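Local atomic coordinates of signal recognition 54 kDa protein (Pyrococcus furiosus, PDB entry 3DM5), a protein that belongs to the SRP54 family of signal recognition particle proteins, joining a helical bundle, a P-loop nucleotide-binding domain and a helical signal-peptide-binding domain. Residues Q41-V46 against I224-Y229; I102-G107 against V188-R193; Q231-K236 against A263-P268. All coordinates share one frame; numbering follows the deposited sequence.

The three contacts illustrate how chemistry follows position in a P-loop fold with an added helical bundle. Contact 2 (102-107 with 188-193) lies in the sheet core and relies on main-chain bonds of parallel strands, plus one threonine hydroxyl. Contact 1 (41-46 with 224-229) is also buried, but joins the bundle to the GTPase domain through carboxylate, amide and water links. Contact 3 (231-236 with 263-268) is partly buried, with side-chain packing around T265 and an exposed lysine whose ammonium binds a backbone carbonyl. Contacts 1 and 3 share helix 228-237 and touch. Contact 3 meets contact 2 where V106 CG2 lies 3.6 Å from F235 CE1; contacts 1 and 2 stay about 11 Å apart at nearest atoms.

Contact 1: residues Q41-V46 against I224-Y229; sequences QADVNV and IGQQAY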
loop_
_atom_site.group_PDB
_atom_site.type_symbol
_atom_site.label_atom_id
_atom_site.label_comp_id
_atom_site.label_asym_id
_atom_site.label_seq_id
_atom_site.Cartn_x
_atom_site.Cartn_y
_atom_site.Cartn_z
ATOM N N GLN A 41 1.418 7.922 12.576
ATOM C CA GLN A 41 1.991 7.253 11.435
ATOM C C GLN A 41 3.178 8.019 10.853
ATOM O O GLN A 41 4.030 7.430 10.210
ATOM C CB GLN A 41 0.913 7.054 10.374
ATOM C CG GLN A 41 1.305 6.103 9.270
ATOM C CD GLN A 41 0.112 5.610 8.485
ATOM O OE1 GLN A 41 -0.676 6.400 7.950
ATOM N NE2 GLN A 41 -0.030 4.293 8.408
ATOM N N ALA A 42 3.218 9.331 11.073
ATOM C CA ALA A 42 4.317 10.176 10.609
ATOM C C ALA A 42 5.366 10.320 11.716
ATOM O O ALA A 42 6.242 11.193 11.667
ATOM C CB ALA A 42 3.795 11.538 10.168
ATOM N N ASP A 43 5.247 9.459 12.722
ATOM C CA ASP A 43 6.206 9.357 13.820
ATOM C C ASP A 43 6.139 10.521 14.790
ATOM O O ASP A 43 7.131 10.836 15.443
ATOM C CB ASP A 43 7.637 9.173 13.306
ATOM C CG ASP A 43 8.609 8.767 14.413
ATOM O OD1 ASP A 43 9.843 8.835 14.197
ATOM O OD2 ASP A 43 8.133 8.388 15.503
ATOM N N VAL A 44 4.984 11.166 14.900
ATOM C CA VAL A 44 4.864 12.203 15.922
ATOM C C VAL A 44 4.752 11.551 17.299
ATOM O O VAL A 44 3.931 10.651 17.489
ATOM C CB VAL A 44 3.666 13.181 15.686
ATOM C CG1 VAL A 44 3.590 14.189 16.811
ATOM C CG2 VAL A 44 3.816 13.900 14.388
ATOM N N ASN A 45 5.588 11.992 18.237
ATOM C CA ASN A 45 5.539 11.506 19.613
ATOM C C ASN A 45 4.105 11.338 20.091
ATOM O O ASN A 45 3.275 12.234 19.917
ATOM C CB ASN A 45 6.262 12.479 20.538
ATOM C CG ASN A 45 6.222 12.040 21.991
ATOM O OD1 ASN A 45 7.005 11.202 22.411
ATOM N ND2 ASN A 45 5.307 12.605 22.762
ATOM N N VAL A 46 3.812 10.201 20.712
ATOM C CA VAL A 46 2.437 9.930 21.148
ATOM C C VAL A 46 1.918 10.929 22.161
ATOM O O VAL A 46 0.804 11.414 22.026
ATOM C CB VAL A 46 2.250 8.526 21.706
ATOM C CG1 VAL A 46 0.881 8.413 22.329
ATOM C CG2 VAL A 46 2.400 7.505 20.590
ATOM N N ILE A 224 14.728 10.992 10.903
ATOM C CA ILE A 224 14.817 10.456 12.264
ATOM C C ILE A 224 13.519 10.624 13.057
ATOM O O ILE A 224 13.389 10.112 14.166
ATOM C CB ILE A 224 16.028 11.028 13.050
ATOM C CG1 ILE A 224 15.787 12.468 13.499
ATOM C CG2 ILE A 224 17.270 10.947 12.213
ATOM C CD1 ILE A 224 16.685 12.877 14.669
ATOM N N GLY A 225 12.544 11.320 12.484
ATOM C CA GLY A 225 11.268 11.475 13.159
ATOM C C GLY A 225 11.394 12.142 14.517
ATOM O O GLY A 225 12.091 13.147 14.676
ATOM N N GLN A 226 10.721 11.575 15.509
ATOM C CA GLN A 226 10.573 12.242 16.797
ATOM C C GLN A 226 11.857 12.262 17.603
ATOM O O GLN A 226 11.904 12.910 18.635
ATOM C CB GLN A 226 9.472 11.583 17.618
ATOM C CG GLN A 226 9.847 10.230 18.164
ATOM C CD GLN A 226 8.772 9.664 19.052
ATOM O OE1 GLN A 226 8.010 8.776 18.646
ATOM N NE2 GLN A 226 8.671 10.197 20.265
ATOM N N GLN A 227 12.885 11.545 17.141
ATOM C CA GLN A 227 14.196 11.556 17.797
ATOM C C GLN A 227 14.901 12.899 17.661
ATOM O O GLN A 227 15.936 13.115 18.292
ATOM C CB GLN A 227 15.126 10.477 17.236
ATOM C CG GLN A 227 14.545 9.084 17.155
ATOM C CD GLN A 227 15.528 8.091 16.557
ATOM O OE1 GLN A 227 16.439 7.633 17.241
ATOM N NE2 GLN A 227 15.355 7.764 15.268
ATOM N N ALA A 228 14.347 13.787 16.836
ATOM C CA ALA A 228 14.913 15.118 16.667
ATOM C C ALA A 228 14.758 15.950 17.927
ATOM O O ALA A 228 15.497 16.910 18.133
ATOM C CB ALA A 228 14.286 15.849 15.493
ATOM N N TYR A 229 13.780 15.601 18.752
ATOM C CA TYR A 229 13.503 16.368 19.951
ATOM C C TYR A 229 14.753 16.588 20.810
ATOM O O TYR A 229 15.153 17.721 21.063
ATOM C CB TYR A 229 12.430 15.688 20.792
ATOM C CG TYR A 229 12.128 16.457 22.044
ATOM C CD1 TYR A 229 11.218 17.512 22.026
ATOM C CD2 TYR A 229 12.767 16.163 23.239
ATOM C CE1 TYR A 229 10.934 18.246 23.175
ATOM C CE2 TYR A 229 12.486 16.893 24.407
ATOM C CZ TYR A 229 11.567 17.934 24.359
ATOM O OH TYR A 229 11.273 18.673 25.481
HETATM O O HOH W 1 5.837 8.241 20.618
#
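D43 meets G225 and Q226 from a Schellman motif that ends helix 25-41, placing a helix terminus of the bundle against the GTPase domain. Just before it, the backbone of A42 is tied to G257. As the C-prime residue, D43 has positive phi, and its side chain leaves toward the 3-10 segment 224-227, which OD1 reaches. OD1 of D43 accepts the backbone N-H of Q226 at 3.2 Å (N-H...O 154°), with the donor above the carboxylate plane, 73° out of it. OD1 of D43 also lies 3.2 Å from CA of G225, a glycine with positive phi. A long, weak ion pair with K254 gives this oxygen a second, charged neighbour. OD2 of D43 sits beside OE1 of Q226; both are acceptors, so the pair is a contact and not a bond.

V44 has its CB directed away from 224-229 and packs on L39 and S260. N45, the N-cap residue of helix 46-62, then presents OD1 to NE2 of Q226 at 2.9 Å. The bond is weak because it is strongly bent, and the two amide planes stand at right angles. Q226 reaches this far because its chain is extended beyond CG, which starts between the backbone N and the carbonyl carbon (chi1 72°). R33 of the second subunit packs on the same side chain. At V46 a water completes the link: it accepts from V46 N at 2.8 Å and donates to OE1 of Q226 at 3.0 Å.

Contact 2: residues I102-G107 against V188-R193; sequences ILLMVG and VDTAGR
O of V188 takes the N-H of M105 at 2.7 Å. V188 N reaches O of L103 at 2.8 Å. Together they make the parallel bridge between L104 and V188. O of M105 accepts twice from T190, from its N at 3.2 Å, which completes the M105-D189 bridge, and its OG1 at 2.6 Å. The hydroxyl can fold back onto the strand because OG1 lies between the backbone N and the carbonyl carbon (chi1 59°). With its proton given to M105, OG1 receives a bond at 2.8 Å from a water, which accepts from G107 N and donates to A191 O.

Apolar contacts flank this ladder: CG2 of I102 touches CG2 of V188 at 3.9 Å, and CD1 of L104 lies 4.1 Å from CB of V188. Further out, helix 113-125 covers M105 and D189 through V117, helix 198-211 covers L104 and T190, and R193 pairs with D197. The side chain of D189 is about 6 Å from a bound GDP and has a long, weak ion pair with K113. The adjacent parallel strands lead into a probable P-loop (Walker A) from G107 and into the DTAGR sequence 189-193, as in the nucleotide site of SRP-type GTPase domains.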
loop_
_atom_site.group_PDB
_atom_site.type_symbol
_atom_site.label_atom_id
_atom_site.label_comp_id
_atom_site.label_asym_id
_atom_site.label_seq_id
_atom_site.Cartn_x
_atom_site.Cartn_y
_atom_site.Cartn_z
ATOM N N ILE A 102 27.315 36.433 9.846
ATOM C CA ILE A 102 27.951 35.116 9.902
ATOM C C ILE A 102 27.023 34.028 10.437
ATOM O O ILE A 102 26.417 34.160 11.519
ATOM C CB ILE A 102 29.253 35.146 10.700
ATOM C CG1 ILE A 102 30.272 36.063 10.014
ATOM C CG2 ILE A 102 29.813 33.755 10.847
ATOM C CD1 ILE A 102 31.465 36.386 10.903
ATOM N N LEU A 103 26.901 32.960 9.643
ATOM C CA LEU A 103 26.023 31.841 9.983
ATOM C C LEU A 103 26.888 30.622 10.198
ATOM O O LEU A 103 27.670 30.228 9.314
ATOM C CB LEU A 103 24.995 31.597 8.874
ATOM C CG LEU A 103 24.175 32.824 8.452
ATOM C CD1 LEU A 103 23.220 32.475 7.323
ATOM C CD2 LEU A 103 23.443 33.430 9.639
ATOM N N LEU A 104 26.772 30.035 11.381
ATOM C CA LEU A 104 27.610 28.901 11.729
ATOM C C LEU A 104 26.770 27.631 11.671
ATOM O O LEU A 104 25.760 27.517 12.371
ATOM C CB LEU A 104 28.250 29.107 13.115
ATOM C CG LEU A 104 28.961 27.923 13.775
ATOM C CD1 LEU A 104 30.249 27.607 13.038
ATOM C CD2 LEU A 104 29.235 28.237 15.237
ATOM N N MET A 105 27.175 26.688 10.817
ATOM C CA MET A 105 26.387 25.470 10.580
ATOM C C MET A 105 26.984 24.246 11.262
ATOM O O MET A 105 28.153 23.933 11.079
ATOM C CB MET A 105 26.263 25.200 9.088
ATOM C CG MET A 105 26.023 26.459 8.290
ATOM S SD MET A 105 24.358 27.070 8.502
ATOM C CE MET A 105 23.465 25.843 7.531
ATOM N N VAL A 106 26.164 23.551 12.046
ATOM C CA VAL A 106 26.607 22.368 12.774
ATOM C C VAL A 106 25.675 21.203 12.446
ATOM O O VAL A 106 24.537 21.415 12.024
ATOM C CB VAL A 106 26.700 22.650 14.323
ATOM C CG1 VAL A 106 27.744 23.686 14.577
ATOM C CG2 VAL A 106 25.412 23.166 14.844
ATOM N N GLY A 107 26.164 19.977 12.608
ATOM C CA GLY A 107 25.389 18.792 12.274
ATOM C C GLY A 107 26.217 17.526 12.176
ATOM O O GLY A 107 27.411 17.563 11.894
ATOM N N VAL A 188 29.542 29.237 7.492
ATOM C CA VAL A 188 30.646 28.434 7.997
ATOM C C VAL A 188 30.199 27.006 8.277
ATOM O O VAL A 188 29.299 26.764 9.088
ATOM C CB VAL A 188 31.237 29.017 9.301
ATOM C CG1 VAL A 188 32.573 28.364 9.586
ATOM C CG2 VAL A 188 31.361 30.540 9.205
ATOM N N ASP A 189 30.844 26.080 7.583
ATOM C CA ASP A 189 30.526 24.668 7.586
ATOM C C ASP A 189 31.521 23.976 8.505
ATOM O O ASP A 189 32.671 23.763 8.129
ATOM C CB ASP A 189 30.663 24.118 6.149
ATOM C CG ASP A 189 30.471 22.608 6.064
ATOM O OD1 ASP A 189 29.582 22.082 6.759
ATOM O OD2 ASP A 189 31.200 21.947 5.305
ATOM N N THR A 190 31.082 23.638 9.708
ATOM C CA THR A 190 31.960 23.051 10.701
ATOM C C THR A 190 32.059 21.552 10.521
ATOM O O THR A 190 31.388 20.976 9.672
ATOM C CB THR A 190 31.473 23.343 12.103
ATOM O OG1 THR A 190 30.155 22.814 12.270
ATOM C CG2 THR A 190 31.433 24.828 12.320
ATOM N N ALA A 191 32.917 20.929 11.318
ATOM C CA ALA A 191 33.140 19.500 11.231
ATOM C C ALA A 191 31.970 18.740 11.830
ATOM O O ALA A 191 31.495 19.064 12.918
ATOM C CB ALA A 191 34.419 19.142 11.956
ATOM N N GLY A 192 31.499 17.727 11.119
ATOM C CA GLY A 192 30.471 16.867 11.664
ATOM C C GLY A 192 31.092 15.907 12.658
ATOM O O GLY A 192 32.298 15.949 12.896
ATOM N N ARG A 193 30.271 15.056 13.260
ATOM C CA ARG A 193 30.765 13.938 14.044
ATOM C C ARG A 193 29.760 12.826 13.828
ATOM O O ARG A 193 28.780 13.024 13.108
ATOM C CB ARG A 193 30.888 14.294 15.524
ATOM C CG ARG A 193 31.615 15.614 15.796
ATOM C CD ARG A 193 32.670 15.459 16.871
ATOM N NE ARG A 193 32.313 14.397 17.806
ATOM C CZ ARG A 193 33.195 13.586 18.380
ATOM N NH1 ARG A 193 34.491 13.723 18.111
ATOM N NH2 ARG A 193 32.783 12.634 19.217
HETATM O O HOH W 2 28.895 20.343 12.868
#

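Contact 3: residues Q231-K236 against A263-P268; sequences QALAFK and AATGAP
The peptide group between T265 and G266 is the flat element that receives K236. At its oxygen edge, NZ of K236 donates to O of T265 at 3.0 Å, in the carbonyl plane and on a lone pair (C=O...N 134°). The carbons CD and CE of the same lysine lie off that plane, on a single face, with CD 3.4 Å from O of T265. The methyls CG2 of T265 and CB of A267, on the same side of the plane, flank the lysine stem. CD of K236 approaches CG2 of T265 at 4.1 Å and CB of A267 at 4.2 Å.

The lysine reaches across fully stretched: CG is anti to the backbone N (chi1 -175°) and the chain beyond stays extended, so the ammonium arrives at the carbonyl while the aliphatic stem runs alongside the turn. G266, where positive phi breaks the preceding helix, has its CA 3.4 Å from NZ of K236. One turn before K236, A232 and L233 meet T265. OG1 of T265 approaches CG of L233 at 3.7 Å and CB of A232 at 4.0 Å, both ordinary van der Waals approaches.

K236 is exposed, whereas A232, T265 and A267 are buried. In the P-loop NTPase fold, helix 228-237 thus rests on the turn that carries the chain from helix 255-263 into strand 269-273. F235 turns inward to V216, L218 and I244 of strands 215-221 and 242-247, and A267 meets I244 as well.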
loop_
_atom_site.group_PDB
_atom_site.type_symbol
_atom_site.label_atom_id
_atom_site.label_comp_id
_atom_site.label_asym_id
_atom_site.label_seq_id
_atom_site.Cartn_x
_atom_site.Cartn_y
_atom_site.Cartn_z
ATOM N N GLN A 231 17.924 16.026 20.224
ATOM C CA GLN A 231 19.006 16.683 19.502
ATOM C C GLN A 231 18.778 18.181 19.453
ATOM O O GLN A 231 19.701 18.939 19.705
ATOM C CB GLN A 231 19.147 16.141 18.074
ATOM C CG GLN A 231 19.336 14.645 18.010
ATOM C CD GLN A 231 19.655 14.174 16.622
ATOM O OE1 GLN A 231 19.607 14.948 15.662
ATOM N NE2 GLN A 231 19.984 12.895 16.498
ATOM N N ALA A 232 17.555 18.610 19.146
ATOM C CA ALA A 232 17.234 20.037 19.094
ATOM C C ALA A 232 17.373 20.656 20.478
ATOM O O ALA A 232 17.905 21.759 20.639
ATOM C CB ALA A 232 15.824 20.257 18.568
ATOM N N LEU A 233 16.888 19.928 21.473
ATOM C CA LEU A 233 16.864 20.416 22.837
ATOM C C LEU A 233 18.273 20.627 23.385
ATOM O O LEU A 233 18.551 21.674 23.981
ATOM C CB LEU A 233 16.100 19.450 23.738
ATOM C CG LEU A 233 15.133 20.101 24.734
ATOM C CD1 LEU A 233 15.011 19.277 25.992
ATOM C CD2 LEU A 233 15.559 21.501 25.078
ATOM N N ALA A 234 19.148 19.632 23.212
ATOM C CA ALA A 234 20.516 19.757 23.722
ATOM C C ALA A 234 21.195 20.959 23.078
ATOM O O ALA A 234 21.801 21.780 23.756
ATOM C CB ALA A 234 21.328 18.485 23.504
ATOM N N PHE A 235 21.076 21.058 21.760
ATOM C CA PHE A 235 21.585 22.194 21.015
ATOM C C PHE A 235 21.035 23.532 21.532
ATOM O O PHE A 235 21.800 24.432 21.869
ATOM C CB PHE A 235 21.239 22.002 19.534
ATOM C CG PHE A 235 21.577 23.180 18.660
ATOM C CD1 PHE A 235 22.873 23.381 18.209
ATOM C CD2 PHE A 235 20.585 24.064 18.263
ATOM C CE1 PHE A 235 23.176 24.457 17.391
ATOM C CE2 PHE A 235 20.872 25.133 17.454
ATOM C CZ PHE A 235 22.166 25.339 17.015
ATOM N N LYS A 236 19.711 23.656 21.585
ATOM C CA LYS A 236 19.064 24.899 21.992
ATOM C C LYS A 236 19.514 25.363 23.376
ATOM O O LYS A 236 19.358 26.534 23.734
ATOM C CB LYS A 236 17.544 24.732 21.994
ATOM C CG LYS A 236 16.789 26.010 22.301
ATOM C CD LYS A 236 15.342 25.748 22.736
ATOM C CE LYS A 236 14.742 27.028 23.312
ATOM N NZ LYS A 236 13.275 26.969 23.538
ATOM N N ALA A 263 9.671 21.627 17.015
ATOM C CA ALA A 263 8.842 22.747 17.422
ATOM C C ALA A 263 8.439 22.655 18.914
ATOM O O ALA A 263 8.145 23.662 19.571
ATOM C CB ALA A 263 7.625 22.858 16.527
ATOM N N ALA A 264 8.425 21.435 19.439
ATOM C CA ALA A 264 8.016 21.203 20.809
ATOM C C ALA A 264 9.125 21.739 21.681
ATOM O O ALA A 264 9.008 21.896 22.893
ATOM C CB ALA A 264 7.838 19.732 21.049
ATOM N N THR A 265 10.223 22.030 21.028
ATOM C CA THR A 265 11.439 22.314 21.725
ATOM C C THR A 265 11.564 23.821 21.946
ATOM O O THR A 265 12.278 24.261 22.842
ATOM C CB THR A 265 12.581 21.812 20.873
ATOM O OG1 THR A 265 13.310 20.799 21.580
ATOM C CG2 THR A 265 13.451 22.977 20.411
ATOM N N GLY A 266 10.864 24.604 21.125
ATOM C CA GLY A 266 10.993 26.050 21.133
ATOM C C GLY A 266 11.965 26.578 20.087
ATOM O O GLY A 266 11.839 27.689 19.596
ATOM N N ALA A 267 12.939 25.767 19.731
ATOM C CA ALA A 267 13.912 26.193 18.747
ATOM C C ALA A 267 13.224 26.519 17.425
ATOM O O ALA A 267 12.318 25.810 16.987
ATOM C CB ALA A 267 14.984 25.128 18.564
ATOM N N PRO A 268 13.659 27.603 16.786
ATOM C CA PRO A 268 13.060 28.087 15.547
ATOM C C PRO A 268 13.529 27.276 14.348
ATOM O O PRO A 268 14.747 27.144 14.155
ATOM C CB PRO A 268 13.603 29.515 15.424
ATOM C CG PRO A 268 14.676 29.637 16.428
ATOM C CD PRO A 268 14.872 28.344 17.138
#